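Local structure of N-acetyl-beta-D glucosaminidase (Rhizomucor miehei CAU432, 4ZM6) at residues V55-T59 with T124-N128; S92-L96 with A117-E121. The protein probably hydrolyses beta-N-acetylglucosaminides as a glycoside hydrolase family 3 enzyme and also carries a GCN5-related glucosamine N-acetyltransferase region that binds acetyl-CoA. All coordinates share one frame; numbering follows the deposited sequence.

Contact 1 (V55-T59 with T124-N128); sequences VQKLT and TLGMN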
loop_
_atom_site.group_PDB
_atom_site.type_symbol
_atom_site.label_atom_id
_atom_site.label_comp_id
_atom_site.label_asym_id
_atom_site.label_seq_id
_atom_site.Cartn_x
_atom_site.Cartn_y
_atom_site.Cartn_z
ATOM N N VAL A 55 20.867 17.269 37.057
ATOM C CA VAL A 55 20.927 16.239 36.026
ATOM C C VAL A 55 22.165 16.405 35.147
ATOM O O VAL A 55 22.820 15.420 34.817
ATOM C CB VAL A 55 19.657 16.230 35.149
ATOM C CG1 VAL A 55 19.722 15.094 34.133
ATOM C CG2 VAL A 55 18.409 16.103 36.018
ATOM N N GLN A 56 22.478 17.642 34.767
ATOM C CA GLN A 56 23.701 17.918 34.004
ATOM C C GLN A 56 24.932 17.453 34.766
ATOM O O GLN A 56 25.857 16.887 34.179
ATOM C CB GLN A 56 23.844 19.409 33.703
ATOM C CG GLN A 56 22.962 19.916 32.573
ATOM C CD GLN A 56 23.446 21.235 31.988
ATOM O OE1 GLN A 56 24.590 21.640 32.194
ATOM N NE2 GLN A 56 22.574 21.904 31.247
ATOM N N LYS A 57 24.935 17.710 36.073
ATOM C CA LYS A 57 25.994 17.240 36.957
ATOM C C LYS A 57 26.019 15.714 36.988
ATOM O O LYS A 57 27.068 15.102 36.772
ATOM C CB LYS A 57 25.787 17.783 38.373
ATOM C CG LYS A 57 26.940 17.500 39.324
ATOM C CD LYS A 57 26.624 17.969 40.734
ATOM C CE LYS A 57 27.823 17.800 41.652
ATOM N NZ LYS A 57 27.666 18.579 42.910
ATOM N N LEU A 58 24.855 15.119 37.252
ATOM C CA LEU A 58 24.702 13.663 37.331
ATOM C C LEU A 58 25.204 12.954 36.074
ATOM O O LEU A 58 25.975 11.998 36.167
ATOM C CB LEU A 58 23.234 13.295 37.594
ATOM C CG LEU A 58 22.827 11.815 37.553
ATOM C CD1 LEU A 58 23.757 10.949 38.391
ATOM C CD2 LEU A 58 21.384 11.643 38.014
ATOM N N THR A 59 24.770 13.423 34.906
ATOM C CA THR A 59 25.188 12.824 33.634
ATOM C C THR A 59 26.688 12.980 33.412
ATOM O O THR A 59 27.352 12.047 32.960
ATOM C CB THR A 59 24.439 13.435 32.432
ATOM O OG1 THR A 59 24.502 14.866 32.502
ATOM C CG2 THR A 59 22.981 12.982 32.422
ATOM N N THR A 124 20.877 18.369 25.972
ATOM C CA THR A 124 21.583 19.362 26.780
ATOM C C THR A 124 21.789 18.850 28.210
ATOM O O THR A 124 22.822 19.120 28.825
ATOM C CB THR A 124 20.844 20.713 26.820
ATOM O OG1 THR A 124 19.548 20.533 27.395
ATOM C CG2 THR A 124 20.706 21.308 25.423
ATOM N N LEU A 125 20.813 18.100 28.725
ATOM C CA LEU A 125 20.901 17.517 30.069
ATOM C C LEU A 125 21.821 16.291 30.147
ATOM O O LEU A 125 22.170 15.853 31.242
ATOM C CB LEU A 125 19.509 17.135 30.582
ATOM C CG LEU A 125 18.470 18.258 30.691
ATOM C CD1 LEU A 125 17.146 17.715 31.211
ATOM C CD2 LEU A 125 18.968 19.392 31.577
ATOM N N GLY A 126 22.195 15.730 28.998
ATOM C CA GLY A 126 23.074 14.566 28.953
ATOM C C GLY A 126 22.385 13.272 28.555
ATOM O O GLY A 126 23.054 12.245 28.415
ATOM N N MET A 127 21.058 13.302 28.385
ATOM C CA MET A 127 20.332 12.152 27.826
ATOM C C MET A 127 20.572 12.057 26.337
ATOM O O MET A 127 20.406 13.037 25.613
ATOM C CB MET A 127 18.822 12.234 28.061
ATOM C CG MET A 127 18.353 11.466 29.274
ATOM S SD MET A 127 18.825 12.338 30.768
ATOM C CE MET A 127 17.572 13.617 30.820
ATOM N N ASN A 128 20.931 10.862 25.887
ATOM C CA ASN A 128 21.263 10.625 24.493
ATOM C C ASN A 128 20.646 9.326 23.967
ATOM O O ASN A 128 21.188 8.688 23.064
ATOM C CB ASN A 128 22.788 10.625 24.330
ATOM C CG ASN A 128 23.489 9.726 25.336
ATOM O OD1 ASN A 128 22.851 8.984 26.086
ATOM N ND2 ASN A 128 24.810 9.792 25.357
#

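Contact 2 (S92-L96 with A117-E121); sequences SGTYL and AISKE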
loop_
_atom_site.group_PDB
_atom_site.type_symbol
_atom_site.label_atom_id
_atom_site.label_comp_id
_atom_site.label_asym_id
_atom_site.label_seq_id
_atom_site.Cartn_x
_atom_site.Cartn_y
_atom_site.Cartn_z
ATOM N N SER A 92 11.354 19.788 35.055
ATOM C CA SER A 92 12.651 20.136 34.489
ATOM C C SER A 92 12.528 20.465 32.998
ATOM O O SER A 92 13.244 21.327 32.492
ATOM C CB SER A 92 13.637 18.979 34.683
ATOM O OG SER A 92 13.542 18.439 35.989
ATOM N N GLY A 93 11.615 19.776 32.313
ATOM C CA GLY A 93 11.374 19.971 30.884
ATOM C C GLY A 93 9.917 20.256 30.565
ATOM O O GLY A 93 9.045 20.139 31.423
ATOM N N THR A 94 9.650 20.619 29.315
ATOM C CA THR A 94 8.321 21.054 28.903
ATOM C C THR A 94 7.333 19.892 28.798
ATOM O O THR A 94 7.705 18.789 28.411
ATOM C CB THR A 94 8.392 21.772 27.541
ATOM O OG1 THR A 94 9.397 22.790 27.590
ATOM C CG2 THR A 94 7.045 22.402 27.179
ATOM N N TYR A 95 6.079 20.151 29.161
ATOM C CA TYR A 95 4.977 19.235 28.866
ATOM C C TYR A 95 4.585 19.390 27.398
ATOM O O TYR A 95 4.060 20.429 26.998
ATOM C CB TYR A 95 3.747 19.530 29.741
ATOM C CG TYR A 95 3.880 19.107 31.185
ATOM C CD1 TYR A 95 3.752 17.774 31.549
ATOM C CD2 TYR A 95 4.122 20.041 32.190
ATOM C CE1 TYR A 95 3.877 17.375 32.870
ATOM C CE2 TYR A 95 4.246 19.653 33.513
ATOM C CZ TYR A 95 4.123 18.318 33.849
ATOM O OH TYR A 95 4.248 17.916 35.161
ATOM N N LEU A 96 4.845 18.367 26.595
ATOM C CA LEU A 96 4.362 18.340 25.216
ATOM C C LEU A 96 3.488 17.101 25.019
ATOM O O LEU A 96 3.676 16.094 25.706
ATOM C CB LEU A 96 5.530 18.348 24.225
ATOM C CG LEU A 96 6.411 19.602 24.267
ATOM C CD1 LEU A 96 7.756 19.331 23.605
ATOM C CD2 LEU A 96 5.713 20.793 23.623
ATOM N N ALA A 117 11.896 18.935 19.729
ATOM C CA ALA A 117 11.923 19.774 20.929
ATOM C C ALA A 117 12.378 19.006 22.172
ATOM O O ALA A 117 13.136 19.532 22.991
ATOM C CB ALA A 117 10.552 20.378 21.169
ATOM N N ILE A 118 11.916 17.766 22.306
ATOM C CA ILE A 118 12.267 16.929 23.450
ATOM C C ILE A 118 13.716 16.476 23.370
ATOM O O ILE A 118 14.421 16.498 24.373
ATOM C CB ILE A 118 11.320 15.708 23.567
ATOM C CG1 ILE A 118 9.963 16.154 24.119
ATOM C CG2 ILE A 118 11.914 14.605 24.439
ATOM C CD1 ILE A 118 10.000 16.729 25.525
ATOM N N SER A 119 14.159 16.063 22.189
ATOM C CA SER A 119 15.534 15.578 22.034
ATOM C C SER A 119 16.547 16.682 22.350
ATOM O O SER A 119 17.585 16.422 22.953
ATOM C CB SER A 119 15.765 14.995 20.631
ATOM O OG SER A 119 15.102 15.756 19.642
ATOM N N LYS A 120 16.223 17.909 21.951
ATOM C CA LYS A 120 17.041 19.081 22.270
ATOM C C LYS A 120 17.211 19.199 23.785
ATOM O O LYS A 120 18.331 19.294 24.282
ATOM C CB LYS A 120 16.381 20.348 21.712
ATOM C CG LYS A 120 17.288 21.564 21.587
ATOM C CD LYS A 120 16.480 22.771 21.112
ATOM C CE LYS A 120 17.309 23.777 20.322
ATOM N NZ LYS A 120 18.188 24.614 21.185
ATOM N N GLU A 121 16.090 19.167 24.508
ATOM C CA GLU A 121 16.101 19.240 25.968
ATOM C C GLU A 121 16.892 18.086 26.583
ATOM O O GLU A 121 17.767 18.308 27.412
ATOM C CB GLU A 121 14.674 19.267 26.529
ATOM C CG GLU A 121 13.948 20.585 26.286
ATOM C CD GLU A 121 12.642 20.719 27.059
ATOM O OE1 GLU A 121 12.332 19.842 27.894
ATOM O OE2 GLU A 121 11.917 21.714 26.825
#

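Contact 1 (V55-T59 with T124-N128)
The carboxamide of Q56 lies flat over T124 O, which sits beneath one face of the amide. NE2 of Q56 is 3.7 Å from T124 O, so this is a packing contact. The Q56 side chain also touches Q349 and L352. The second flat group is the peptide between L125 and G126. T59 OG1 and V55 CG1 lie on opposite sides of its plane. T59 OG1 is 2.8 Å from L125 O. The same hydroxyl is 2.9 Å from V55 O and 3.0 Å from Q56 O, both one turn back in its own helix. Three carbonyl oxygens lie within bonding distance of one hydroxyl, and its single proton may go to any of them or be shared. The T59 chi1 of 50° puts OG1 between the backbone N and the carbonyl carbon, where it can meet both helices.

The methyl CG2 of T59 rests on G126 CA at 3.8 Å. G126 ends the helical run with a positive phi of 108°, and its lack of a side chain lets T59 come close. V55 reaches across with CG1, which lies 4.1 Å from L125 CB. CG1 is also 4.2 Å from M127 CE, because the M127 chain folds back toward the helix. On the Q56 side, CG meets L125 CD2. T59 also touches I77, and M127 touches V79, both on strand 76-79. Helix 52-68 thus packs against the glycine-terminated end of helix 108-125, just before strand 129-130 pairs with strand 76-79. This is the packing of successive outer helices around the parallel strands of a TIM-barrel-type fold.

Contact 2 (S92-L96 with A117-E121)
A117 meets L96 first: its CB is 3.9 Å from L96 CD1. One residue on, I118 takes the same methyl from another side. Its CG1 is also 3.9 Å from L96 CD1, and L96 and I118 run alongside each other, pointing opposite ways. L96 CD1 thus rests against two consecutive residues of the helix, which meet it from directions about a right angle apart. The CD1 end of I118 reaches on to the backbone carbonyl of T94, at the margin of the apolar patch.

E121, one turn after A117, makes the polar half of the contact. Its CG stands anti to the carbonyl carbon (chi1 -72°) and the chain then runs out extended, which carries the carboxylate to the loop. Both oxygens bind T94, each through its syn lone pair. OE1 accepts the backbone N-H of T94 at 3.1 Å from N, with an angle of 152° at the hydrogen. OE2 accepts the T94 hydroxyl, 2.8 Å from OG1. The threonine side chain lies roughly perpendicular to that of E121. OE2 is also bonded to ND1 of H360, on helix 357-368. These bonds satisfy the buried carboxylate, fix its rotation, and would probably favour its charged form. The carboxylate binds T94 in a bidentate way, through its backbone N-H and hydroxyl. It ties the long connection after strand 76-79 to helix 108-125, within the TIM-barrel-type domain of the family 3 hydrolase.

Overall arrangement
Both contacts use helix 108-125, and their centres are 13 Å apart. Contact 2 engages residues 117-121, while contact 1 takes over at 124-128, where the helix ends. T124 OG1 is hydrogen-bonded to E121 O, so the two segments are also joined by a bond within the helix. Along the chain, contact 2 is nested inside the loop that contact 1 closes. Contact 1 joins two helices and strand 76-79. Contact 2 instead ties the connection after that strand to the helix. Contact 1 lies away from the annotated sites. Contact 2 is nearer the acetyl-CoA pocket: the side chain of L96 is about 12 Å from that of K676, which binds acetyl-CoA.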